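Side-chain contacts in 33 kDa chaperonin (Thermotoga maritima, PDB 1VQ0), which probably acts as a redox-regulated chaperone that keeps thermally unfolding and oxidatively damaged proteins from aggregating: residues S45-A48 against T49-G53; A55-G58 against A59-T63; V185-D189 against R190-Q194. All blocks are in the same frame, centred on the assembly; numbering follows the deposited sequence.

Contact 1: S45-A48 against T49-G53; sequences SYLA and TVVLG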
loop_
_atom_site.group_PDB
_atom_site.type_symbol
_atom_site.label_atom_id
_atom_site.label_comp_id
_atom_site.label_asym_id
_atom_site.label_seq_id
_atom_site.Cartn_x
_atom_site.Cartn_y
_atom_site.Cartn_z
ATOM N N SER A 45 29.185 4.193 2.958
ATOM C CA SER A 45 29.804 5.459 2.623
ATOM C C SER A 45 29.239 6.529 3.541
ATOM O O SER A 45 28.232 6.309 4.243
ATOM C CB SER A 45 29.457 5.793 1.175
ATOM O OG SER A 45 28.049 6.099 1.034
ATOM N N TYR A 46 29.840 7.707 3.527
ATOM C CA TYR A 46 29.299 8.831 4.300
ATOM C C TYR A 46 27.843 9.141 3.903
ATOM O O TYR A 46 26.961 9.250 4.718
ATOM C CB TYR A 46 30.175 10.078 4.161
ATOM C CG TYR A 46 31.565 9.929 4.731
ATOM C CD1 TYR A 46 31.746 9.591 6.062
ATOM C CD2 TYR A 46 32.703 10.108 3.933
ATOM C CE1 TYR A 46 32.993 9.444 6.607
ATOM C CE2 TYR A 46 33.976 9.984 4.463
ATOM C CZ TYR A 46 34.116 9.638 5.807
ATOM O OH TYR A 46 35.359 9.476 6.398
ATOM N N LEU A 47 27.594 9.243 2.617
ATOM C CA LEU A 47 26.269 9.585 2.198
ATOM C C LEU A 47 25.216 8.506 2.593
ATOM O O LEU A 47 24.138 8.823 3.020
ATOM C CB LEU A 47 26.286 9.841 0.682
ATOM C CG LEU A 47 24.942 10.023 0.013
ATOM C CD1 LEU A 47 24.200 11.246 0.616
ATOM C CD2 LEU A 47 25.132 10.128 -1.495
ATOM N N ALA A 48 25.565 7.228 2.403
ATOM C CA ALA A 48 24.680 6.113 2.700
ATOM C C ALA A 48 24.471 5.988 4.201
ATOM O O ALA A 48 23.403 5.597 4.635
ATOM C CB ALA A 48 25.258 4.832 2.167
ATOM N N THR A 49 25.463 6.392 4.968
ATOM C CA THR A 49 25.317 6.511 6.441
ATOM C C THR A 49 24.194 7.506 6.790
ATOM O O THR A 49 23.337 7.244 7.623
ATOM C CB THR A 49 26.650 6.958 7.075
ATOM O OG1 THR A 49 27.684 5.991 6.827
ATOM C CG2 THR A 49 26.535 7.014 8.603
ATOM N N VAL A 50 24.172 8.654 6.113
ATOM C CA VAL A 50 23.216 9.689 6.475
ATOM C C VAL A 50 21.804 9.262 6.013
ATOM O O VAL A 50 20.828 9.439 6.721
ATOM C CB VAL A 50 23.667 11.062 5.888
ATOM C CG1 VAL A 50 22.557 12.138 6.022
ATOM C CG2 VAL A 50 24.924 11.540 6.583
ATOM N N VAL A 51 21.715 8.689 4.812
ATOM C CA VAL A 51 20.423 8.289 4.251
ATOM C C VAL A 51 19.775 7.169 5.082
ATOM O O VAL A 51 18.639 7.285 5.532
ATOM C CB VAL A 51 20.566 7.811 2.773
ATOM C CG1 VAL A 51 19.193 7.392 2.209
ATOM C CG2 VAL A 51 21.113 8.910 1.897
ATOM N N LEU A 52 20.508 6.080 5.261
ATOM C CA LEU A 52 20.069 5.001 6.132
ATOM C C LEU A 52 19.850 5.434 7.593
ATOM O O LEU A 52 18.906 5.007 8.210
ATOM C CB LEU A 52 20.994 3.810 6.039
ATOM C CG LEU A 52 20.563 2.519 6.790
ATOM C CD1 LEU A 52 19.119 2.113 6.480
ATOM C CD2 LEU A 52 21.471 1.336 6.525
ATOM N N GLY A 53 20.746 6.263 8.125
ATOM C CA GLY A 53 20.641 6.742 9.487
ATOM C C GLY A 53 19.332 7.491 9.717
ATOM O O GLY A 53 18.638 7.277 10.698
#
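From S45 to G53 the chain enters helix 46-62, and its first turns are closed by i+4 bonds from T49 N to S45 O, V50 N to Y46 O, V51 N to L47 O and L52 N to A48 O. S45 is the N-cap: its OG accepts from A48 N at 3.1 Å in a nearly straight bond (162°), so an amide of the first turn, which has no carbonyl four residues back within the helix, is satisfied by the serine hydroxyl. T49 bends back to the same cap residue. With OG1 beside its own backbone N (chi1 -61°), the hydroxyl donates to S45 O at 2.7 Å from above the carbonyl plane, 40° out of it. T49 N reaches S45 O at 2.9 Å from the other face, and the oxygen is gripped by two donors of one residue. On another side of the helix, L47 and V51, four residues apart, meet by single methyl groups, L47 CD1 lying 4.1 Å from V51 CG2 as the two side chains run at a slant to each other. V51 CG2, on the amide side of its residue, also sits 3.2 Å from L47 O. V50 CG2 comes 3.6 Å from Y46 O. The cap is tied to the rest of the fold as well, S45 OG being hydrogen-bonded to V104 O and the S45 backbone to P102. L47 and V51 face A119 of helix 116-120, whereas T49 and V50 pack on V172 of strand 164-173.

Contact 2: A55-G58 against A59-T63; sequences ALIG and AALVT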
loop_
_atom_site.group_PDB
_atom_site.type_symbol
_atom_site.label_atom_id
_atom_site.label_comp_id
_atom_site.label_asym_id
_atom_site.label_seq_id
_atom_site.Cartn_x
_atom_site.Cartn_y
_atom_site.Cartn_z
ATOM N N ALA A 55 16.614 7.150 8.103
ATOM C CA ALA A 55 15.563 6.183 7.973
ATOM C C ALA A 55 15.426 5.313 9.255
ATOM O O ALA A 55 14.294 5.154 9.751
ATOM C CB ALA A 55 15.751 5.336 6.759
ATOM N N LEU A 56 16.582 4.842 9.787
ATOM C CA LEU A 56 16.665 4.138 11.075
ATOM C C LEU A 56 16.125 4.999 12.218
ATOM O O LEU A 56 15.402 4.519 13.052
ATOM C CB LEU A 56 18.109 3.714 11.407
ATOM C CG LEU A 56 18.726 2.684 10.483
ATOM C CD1 LEU A 56 20.243 2.428 10.733
ATOM C CD2 LEU A 56 17.923 1.382 10.640
ATOM N N ILE A 57 16.487 6.272 12.246
ATOM C CA ILE A 57 15.949 7.190 13.280
ATOM C C ILE A 57 14.407 7.237 13.173
ATOM O O ILE A 57 13.709 7.040 14.154
ATOM C CB ILE A 57 16.573 8.586 13.155
ATOM C CG1 ILE A 57 18.081 8.498 13.486
ATOM C CG2 ILE A 57 15.881 9.614 14.063
ATOM C CD1 ILE A 57 18.923 9.639 12.894
ATOM N N GLY A 58 13.915 7.481 11.963
ATOM C CA GLY A 58 12.479 7.431 11.642
ATOM C C GLY A 58 11.798 6.219 12.223
ATOM O O GLY A 58 10.880 6.351 13.009
ATOM N N ALA A 59 12.250 5.037 11.825
ATOM C CA ALA A 59 11.760 3.778 12.383
ATOM C C ALA A 59 11.796 3.709 13.961
ATOM O O ALA A 59 10.829 3.269 14.606
ATOM C CB ALA A 59 12.495 2.606 11.740
ATOM N N ALA A 60 12.906 4.144 14.548
ATOM C CA ALA A 60 13.061 4.181 15.996
ATOM C C ALA A 60 12.055 5.069 16.670
ATOM O O ALA A 60 11.551 4.733 17.715
ATOM C CB ALA A 60 14.411 4.649 16.370
ATOM N N LEU A 61 11.790 6.222 16.067
ATOM C CA LEU A 61 10.892 7.198 16.684
ATOM C C LEU A 61 9.467 6.705 16.878
ATOM O O LEU A 61 8.755 7.190 17.784
ATOM C CB LEU A 61 10.912 8.521 15.900
ATOM C CG LEU A 61 12.177 9.366 16.125
ATOM C CD1 LEU A 61 12.215 10.497 15.135
ATOM C CD2 LEU A 61 12.321 9.951 17.496
ATOM N N VAL A 62 9.035 5.745 16.044
ATOM C CA VAL A 62 7.646 5.225 16.109
ATOM C C VAL A 62 7.584 4.004 17.018
ATOM O O VAL A 62 6.496 3.594 17.374
ATOM C CB VAL A 62 7.005 4.890 14.729
ATOM C CG1 VAL A 62 7.015 6.131 13.783
ATOM C CG2 VAL A 62 7.774 3.806 14.047
ATOM N N THR A 63 8.730 3.447 17.454
ATOM C CA THR A 63 8.684 2.213 18.323
ATOM C C THR A 63 7.748 2.233 19.523
ATOM O O THR A 63 7.157 1.195 19.813
ATOM C CB THR A 63 10.047 1.742 18.834
ATOM O OG1 THR A 63 10.784 2.834 19.384
ATOM C CG2 THR A 63 10.921 1.196 17.654
#
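The peptide carbonyl of I57 is the flat group around which L61 and A60 gather. L61 N approaches I57 O almost end-on, at 2.8 Å. A60 CB stands on one face of this carbonyl plane, 3.3 Å from I57 O, and L61 CG on the opposite face, 3.4 Å from the same oxygen; the acceptor is thus covered by carbon from both sides. The carbonyl of A60 is met differently: T63 OG1 donates to A60 O at 2.6 Å, in the carbonyl plane, and T63 N is a second donor to it, so that the hydroxyl and amide of one residue converge on a single oxygen. A59 N to A55 O and A60 N to L56 O supply the regular i+4 bonds of this C-terminal half of helix 46-62, a central helix laid against the large mixed sheet of the Hsp33 fold. Between the larger side chains, I57 CG2 touches L61 CD1 at 3.9 Å, the two lying alongside each other and pointing the same way. The branching of I57 explains it: CG2 is anti to the backbone N, while CG1 takes the amide side (chi1 -66°). This edge of the helix faces strand 164-173, with I57 against I168 and V170 and L61 against F166. The small side chains of A55 and A59 lie against strand 71-78, at L74 and W72, and S89 OG is hydrogen-bonded to A59 O.

Contact 3: V185-D189 against R190-Q194; sequences VQIID and RTLEQ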
loop_
_atom_site.group_PDB
_atom_site.type_symbol
_atom_site.label_atom_id
_atom_site.label_comp_id
_atom_site.label_asym_id
_atom_site.label_seq_id
_atom_site.Cartn_x
_atom_site.Cartn_y
_atom_site.Cartn_z
ATOM N N VAL A 185 6.705 14.654 16.794
ATOM C CA VAL A 185 5.520 15.168 17.515
ATOM C C VAL A 185 4.290 14.920 16.619
ATOM O O VAL A 185 4.318 15.265 15.433
ATOM C CB VAL A 185 5.670 16.677 17.918
ATOM C CG1 VAL A 185 4.501 17.171 18.758
ATOM C CG2 VAL A 185 6.940 16.906 18.735
ATOM N N GLN A 186 3.250 14.301 17.209
ATOM C CA GLN A 186 2.060 13.806 16.510
ATOM C C GLN A 186 0.785 14.105 17.241
ATOM O O GLN A 186 0.669 13.925 18.469
ATOM C CB GLN A 186 2.178 12.295 16.285
ATOM C CG GLN A 186 3.438 11.913 15.486
ATOM C CD GLN A 186 3.504 10.455 14.944
ATOM O OE1 GLN A 186 3.669 9.510 15.702
ATOM N NE2 GLN A 186 3.447 10.308 13.604
ATOM N N ILE A 187 -0.186 14.585 16.482
ATOM C CA ILE A 187 -1.485 14.916 17.032
ATOM C C ILE A 187 -2.394 13.722 16.872
ATOM O O ILE A 187 -2.845 13.411 15.775
ATOM C CB ILE A 187 -2.070 16.172 16.392
ATOM C CG1 ILE A 187 -1.179 17.370 16.756
ATOM C CG2 ILE A 187 -3.439 16.387 16.917
ATOM C CD1 ILE A 187 -1.490 18.716 16.011
ATOM N N ILE A 188 -2.631 13.029 17.976
ATOM C CA ILE A 188 -3.428 11.812 17.912
ATOM C C ILE A 188 -4.898 12.103 18.212
ATOM O O ILE A 188 -5.729 11.231 18.044
ATOM C CB ILE A 188 -2.862 10.689 18.826
ATOM C CG1 ILE A 188 -2.638 11.226 20.252
ATOM C CG2 ILE A 188 -1.586 10.097 18.171
ATOM C CD1 ILE A 188 -2.469 10.129 21.339
ATOM N N ASP A 189 -5.201 13.331 18.622
ATOM C CA ASP A 189 -6.592 13.758 18.847
ATOM C C ASP A 189 -6.764 15.182 18.307
ATOM O O ASP A 189 -6.511 16.209 18.987
ATOM C CB ASP A 189 -6.914 13.682 20.335
ATOM C CG ASP A 189 -8.343 14.054 20.660
ATOM O OD1 ASP A 189 -9.128 14.597 19.836
ATOM O OD2 ASP A 189 -8.774 13.790 21.778
ATOM N N ARG A 190 -7.230 15.225 17.068
ATOM C CA ARG A 190 -7.395 16.469 16.341
ATOM C C ARG A 190 -8.411 17.469 16.884
ATOM O O ARG A 190 -8.564 18.535 16.295
ATOM C CB ARG A 190 -7.734 16.124 14.908
ATOM C CG ARG A 190 -6.513 15.763 14.032
ATOM C CD ARG A 190 -6.883 15.179 12.667
ATOM N NE ARG A 190 -7.733 13.986 12.797
ATOM C CZ ARG A 190 -8.211 13.251 11.789
ATOM N NH1 ARG A 190 -7.914 13.538 10.522
ATOM N NH2 ARG A 190 -9.005 12.218 12.054
ATOM N N THR A 191 -9.106 17.158 17.982
ATOM C CA THR A 191 -9.851 18.191 18.714
ATOM C C THR A 191 -8.950 19.133 19.545
ATOM O O THR A 191 -9.441 20.081 20.156
ATOM C CB THR A 191 -11.009 17.603 19.613
ATOM O OG1 THR A 191 -10.499 16.883 20.758
ATOM C CG2 THR A 191 -11.854 16.612 18.821
ATOM N N LEU A 192 -7.648 18.885 19.553
ATOM C CA LEU A 192 -6.680 19.746 20.230
ATOM C C LEU A 192 -6.777 21.220 19.806
ATOM O O LEU A 192 -6.660 21.550 18.627
ATOM C CB LEU A 192 -5.256 19.238 19.935
ATOM C CG LEU A 192 -4.126 20.111 20.514
ATOM C CD1 LEU A 192 -4.000 19.883 21.982
ATOM C CD2 LEU A 192 -2.760 19.873 19.845
ATOM N N GLU A 193 -6.909 22.113 20.786
ATOM C CA GLU A 193 -7.036 23.563 20.554
ATOM C C GLU A 193 -6.029 24.099 19.532
ATOM O O GLU A 193 -4.847 23.753 19.606
ATOM C CB GLU A 193 -6.887 24.319 21.878
ATOM C CG GLU A 193 -8.121 24.274 22.754
ATOM C CD GLU A 193 -8.287 22.959 23.520
ATOM O OE1 GLU A 193 -7.653 21.893 23.166
ATOM O OE2 GLU A 193 -9.071 23.001 24.504
ATOM N N GLN A 194 -6.522 24.934 18.602
ATOM C CA GLN A 194 -5.739 25.456 17.454
ATOM C C GLN A 194 -4.521 26.277 17.863
ATOM O O GLN A 194 -3.498 26.265 17.155
ATOM C CB GLN A 194 -6.602 26.291 16.476
ATOM C CG GLN A 194 -7.147 25.521 15.288
ATOM C CD GLN A 194 -6.049 25.019 14.354
ATOM O OE1 GLN A 194 -5.292 25.826 13.788
ATOM N NE2 GLN A 194 -5.953 23.685 14.193
HETATM O O HOH W 1 -7.832 12.554 15.778
#
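D189 and T191 cross at a slant, the carboxylate of one laid beside the hydroxyl and amide of the other. D189 CG is anti to its backbone N (chi1 -178°), which carries the carboxylate forward along the chain. Both donors of T191 then converge on one oxygen: T191 OG1 donates to D189 OD1 at 2.8 Å, from above the carboxylate plane, and T191 N lies 3.2 Å from D189 OD1, on its anti side and from the same face. The hydrogen bond from T191 N to D189 OD1 makes this an Asx turn. Superposed on it is a type I beta turn from D189 to L192, closed by L192 N to D189 O at 3.0 Å. With D189 replaced by an alanine, T191 N would probably lose its carboxylate acceptor and the threonine hydroxyl, left with a weak bond to K23 NZ, would be freer to turn. Beside the polar bonds, I187 CD1 meets L192 CD2 at 4.2 Å, and I187 CG2 lies against the backbone of R190, 4.0 Å from R190 N. A water accepts from R190 N at 3.0 Å, with weak bonds to I188 O and R190 NE. The turn carries the chain from strand 176-187 to helix 194-205, whose N-cap is E193. I187 and L192 both rest on V197 of that helix, L192 also touches V24 of strand 24-30, and the D189 backbone is hydrogen-bonded to K23.

How the contacts relate
Contacts 1 and 2 are two parts of one helix, 46-62, the first at its capped start and the second near its end, with centres 15 Å apart. Strand 164-173 runs beside both. Contact 3 follows much later in the chain, at the surface, where the neighbouring strand 176-187 gives way to a turn; its nearest atoms are about 5 Å from contact 2 and about 15 Å from contact 1, touching neither. None of the three belongs to the zinc site of C243, C245, C275 and C278, although the side chains of L52 and L56 each lie about 12 Å from a bound zinc ion.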